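Local atomic coordinates of putative periplasmic protein (Salmonella enterica subsp. enterica serovar Typhimurium, PDB entry 4J32), a protein that probably serves as the periplasmic immunity protein Tai4, binding and inhibiting the type VI secretion peptidoglycan hydrolase Tae4. Residues Leu14-Leu25 against Ile57-Ser65. Sequence-based numbering, arbitrary orientation.
Sequences LKNWALSHCLAL and IDEIAKKYS
His21 reaches across to Asp58 and donates its NE2-H to OD1 of Asp58 in a short, nearly straight hydrogen bond (2.6 Å between NE2 and OD1). OD1 lies in the imidazole plane, while the donor comes to the anti side of the carboxylate, somewhat out of that group's plane; ring and carboxylate planes stand 72° apart. With CG anti to the backbone N (chi1 179°), the His21 ring is carried out toward the second helix, where its edge faces Asp58 while Trp17 CH2 rests over one face near the rim. In one of two conformers of Lys62, NZ takes the syn lone pair of Asp58 OD1 in a salt bridge of 3.1 Å; there two donors grip one oxygen, and the lysine would be expected to stabilise the ionised carboxylate. Asp58 also packs on Tyr52 of the putative cytoplasmic protein chain, presumably Tae4, placing this polar site beside the inhibitor interface.

Packing is tightest around Ile57. Ile57 CG2 presses on Ala18 CB at 3.6 Å. It also meets the edge of the Trp17 indole in the ring plane, 3.7 Å from CZ3. Ile57 CD1 meets Leu14 CD2 more loosely at 4.1 Å. Toward the C-terminal ends the contact opens to solvent: partly exposed Leu25 enters as a knob among Asp58, Ala61, Lys62 and Ser65, its CD1 3.9 Å from Ala61 CB. Leu25 also borders a bound 2-ethoxyethanol, probably from the crystallisation liquor.

The helix segments cross at -48° with axes 9.9 Å apart, near the chain's centre. Helix 30-46 packs on Trp17 through Ala40, helix 89-96 covers Ile57 through Leu94, and helix 78-86 lays Phe85 against Ala61 and Cys22, the latter tied to that helix by its disulfide with Cys82.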
# COMPACT_ATOMS: atom_id res chain seq x y z
N LEU B 14 11.04 -1.26 10.50
CA LEU B 14 11.09 -2.58 9.85
C LEU B 14 9.69 -3.01 9.38
O LEU B 14 9.55 -3.60 8.31
CB LEU B 14 11.70 -3.63 10.79
CG LEU B 14 13.21 -3.43 11.00
CD1 LEU B 14 13.70 -4.25 12.20
CD2 LEU B 14 13.98 -3.81 9.75
N LYS B 15 8.68 -2.72 10.19
CA LYS B 15 7.30 -2.98 9.79
C LYS B 15 6.91 -2.07 8.60
O LYS B 15 6.24 -2.52 7.67
CB LYS B 15 6.36 -2.77 10.98
CG LYS B 15 6.53 -3.86 12.06
CD LYS B 15 5.94 -3.42 13.41
CE LYS B 15 6.20 -4.49 14.49
NZ LYS B 15 5.55 -4.16 15.78
N ASN B 16 7.38 -0.83 8.60
CA ASN B 16 7.09 0.09 7.48
C ASN B 16 7.76 -0.39 6.21
O ASN B 16 7.15 -0.33 5.12
CB ASN B 16 7.53 1.53 7.79
CG ASN B 16 6.71 2.19 8.88
OD1 ASN B 16 5.68 1.69 9.34
ND2 ASN B 16 7.17 3.36 9.33
N TRP B 17 9.02 -0.84 6.35
CA TRP B 17 9.75 -1.48 5.26
C TRP B 17 8.99 -2.69 4.74
O TRP B 17 8.82 -2.85 3.53
CB TRP B 17 11.18 -1.88 5.69
CG TRP B 17 12.04 -2.21 4.48
CD1 TRP B 17 12.85 -1.35 3.82
CD2 TRP B 17 12.11 -3.46 3.79
NE1 TRP B 17 13.44 -1.98 2.75
CE2 TRP B 17 13.00 -3.28 2.70
CE3 TRP B 17 11.52 -4.73 3.98
CZ2 TRP B 17 13.33 -4.31 1.80
CZ3 TRP B 17 11.84 -5.75 3.09
CH2 TRP B 17 12.74 -5.55 2.01
N ALA B 18 8.54 -3.56 5.64
CA ALA B 18 7.83 -4.76 5.23
C ALA B 18 6.61 -4.41 4.33
O ALA B 18 6.41 -5.01 3.25
CB ALA B 18 7.39 -5.56 6.48
N LEU B 19 5.82 -3.45 4.78
CA LEU B 19 4.62 -3.07 4.04
C LEU B 19 4.95 -2.48 2.66
O LEU B 19 4.40 -2.94 1.63
CB LEU B 19 3.78 -2.09 4.87
CG LEU B 19 2.55 -1.50 4.17
CD1 LEU B 19 1.60 -2.62 3.62
CD2 LEU B 19 1.83 -0.58 5.18
N SER B 20 5.86 -1.50 2.62
CA SER B 20 6.20 -0.86 1.34
C SER B 20 6.87 -1.83 0.38
O SER B 20 6.56 -1.81 -0.81
CB SER B 20 7.03 0.41 1.52
OG SER B 20 8.07 0.22 2.46
N HIS B 21 7.74 -2.70 0.90
CA HIS B 21 8.38 -3.71 0.05
C HIS B 21 7.33 -4.65 -0.56
O HIS B 21 7.39 -4.96 -1.75
CB HIS B 21 9.43 -4.51 0.83
CG HIS B 21 10.09 -5.57 -0.00
ND1 HIS B 21 10.97 -5.27 -1.01
CD2 HIS B 21 9.97 -6.91 0.02
CE1 HIS B 21 11.38 -6.39 -1.57
NE2 HIS B 21 10.77 -7.40 -0.98
N CYS B 22 6.39 -5.10 0.26
CA CYS B 22 5.35 -6.01 -0.24
C CYS B 22 4.53 -5.34 -1.35
O CYS B 22 4.22 -5.96 -2.39
CB CYS B 22 4.46 -6.45 0.90
SG CYS B 22 3.16 -7.60 0.39
N LEU B 23 4.21 -4.06 -1.15
CA LEU B 23 3.46 -3.31 -2.18
C LEU B 23 4.27 -3.21 -3.48
O LEU B 23 3.73 -3.36 -4.58
CB LEU B 23 3.06 -1.94 -1.63
CG LEU B 23 2.07 -1.93 -0.45
CD1 LEU B 23 1.93 -0.49 0.15
CD2 LEU B 23 0.68 -2.50 -0.90
N ALA B 24 5.59 -3.02 -3.35
CA ALA B 24 6.50 -3.03 -4.50
C ALA B 24 6.50 -4.38 -5.22
O ALA B 24 6.75 -4.43 -6.42
CB ALA B 24 7.93 -2.69 -4.07
N LEU B 25 6.28 -5.46 -4.48
CA LEU B 25 6.18 -6.78 -5.11
C LEU B 25 4.87 -7.03 -5.87
O LEU B 25 4.89 -7.63 -6.95
CB LEU B 25 6.36 -7.90 -4.08
CG LEU B 25 7.69 -8.00 -3.34
CD1 LEU B 25 7.65 -9.17 -2.34
CD2 LEU B 25 8.85 -8.15 -4.31
N ILE B 57 12.66 -10.59 5.61
CA ILE B 57 11.33 -9.98 5.47
C ILE B 57 10.77 -10.26 4.07
O ILE B 57 9.60 -10.65 3.92
CB ILE B 57 11.36 -8.47 5.78
CG1 ILE B 57 11.71 -8.27 7.26
CG2 ILE B 57 9.98 -7.83 5.47
CD1 ILE B 57 11.98 -6.79 7.70
N ASP B 58 11.60 -10.06 3.05
CA ASP B 58 11.23 -10.44 1.67
C ASP B 58 10.83 -11.91 1.52
O ASP B 58 9.86 -12.20 0.81
CB ASP B 58 12.36 -10.10 0.69
CG ASP B 58 12.08 -10.59 -0.73
OD1 ASP B 58 11.27 -9.96 -1.44
OD2 ASP B 58 12.70 -11.61 -1.14
N GLU B 59 11.57 -12.83 2.15
CA GLU B 59 11.20 -14.26 2.09
C GLU B 59 9.77 -14.49 2.58
O GLU B 59 9.02 -15.30 2.00
CB GLU B 59 12.18 -15.13 2.90
CG GLU B 59 13.56 -15.26 2.29
CD GLU B 59 13.54 -16.01 0.96
OE1 GLU B 59 14.39 -15.69 0.10
OE2 GLU B 59 12.71 -16.91 0.79
N ILE B 60 9.40 -13.79 3.65
CA ILE B 60 8.04 -13.92 4.20
C ILE B 60 7.03 -13.23 3.29
O ILE B 60 5.96 -13.78 3.03
CB ILE B 60 7.93 -13.41 5.67
CG1 ILE B 60 9.00 -14.11 6.53
CG2 ILE B 60 6.51 -13.64 6.23
CD1 ILE B 60 9.16 -13.49 7.96
N ALA B 61 7.40 -12.05 2.79
CA ALA B 61 6.53 -11.29 1.89
C ALA B 61 6.15 -12.14 0.69
O ALA B 61 5.00 -12.09 0.24
CB ALA B 61 7.20 -9.99 1.43
N LYS B 62 7.11 -12.92 0.18
CA LYS B 62 6.85 -13.73 -1.01
C LYS B 62 5.83 -14.85 -0.75
O LYS B 62 5.20 -15.33 -1.70
CB LYS B 62 8.17 -14.24 -1.62
CG LYS B 62 9.00 -13.13 -2.30
CD LYS B 62 10.38 -13.63 -2.71
CE LYS B 62 11.23 -12.60 -3.46
NZ LYS B 62 10.46 -11.45 -4.02
N LYS B 63 5.63 -15.23 0.51
CA LYS B 63 4.62 -16.24 0.87
C LYS B 63 3.21 -15.64 0.69
O LYS B 63 2.24 -16.38 0.55
CB LYS B 63 4.77 -16.71 2.32
CG LYS B 63 6.07 -17.49 2.59
CD LYS B 63 6.26 -17.70 4.09
CE LYS B 63 7.60 -18.39 4.34
NZ LYS B 63 7.55 -19.15 5.62
N TYR B 64 3.12 -14.31 0.70
CA TYR B 64 1.85 -13.59 0.55
C TYR B 64 1.70 -13.07 -0.87
O TYR B 64 0.61 -13.10 -1.42
CB TYR B 64 1.74 -12.42 1.56
CG TYR B 64 1.47 -12.94 2.96
CD1 TYR B 64 0.15 -13.05 3.43
CD2 TYR B 64 2.53 -13.36 3.79
CE1 TYR B 64 -0.12 -13.58 4.70
CE2 TYR B 64 2.27 -13.88 5.07
CZ TYR B 64 0.95 -13.99 5.52
OH TYR B 64 0.68 -14.52 6.77
N SER B 65 2.80 -12.59 -1.46
CA SER B 65 2.73 -11.94 -2.76
C SER B 65 2.36 -12.95 -3.85
O SER B 65 1.80 -12.57 -4.88
CB SER B 65 4.03 -11.19 -3.11
OG SER B 65 5.12 -12.08 -3.21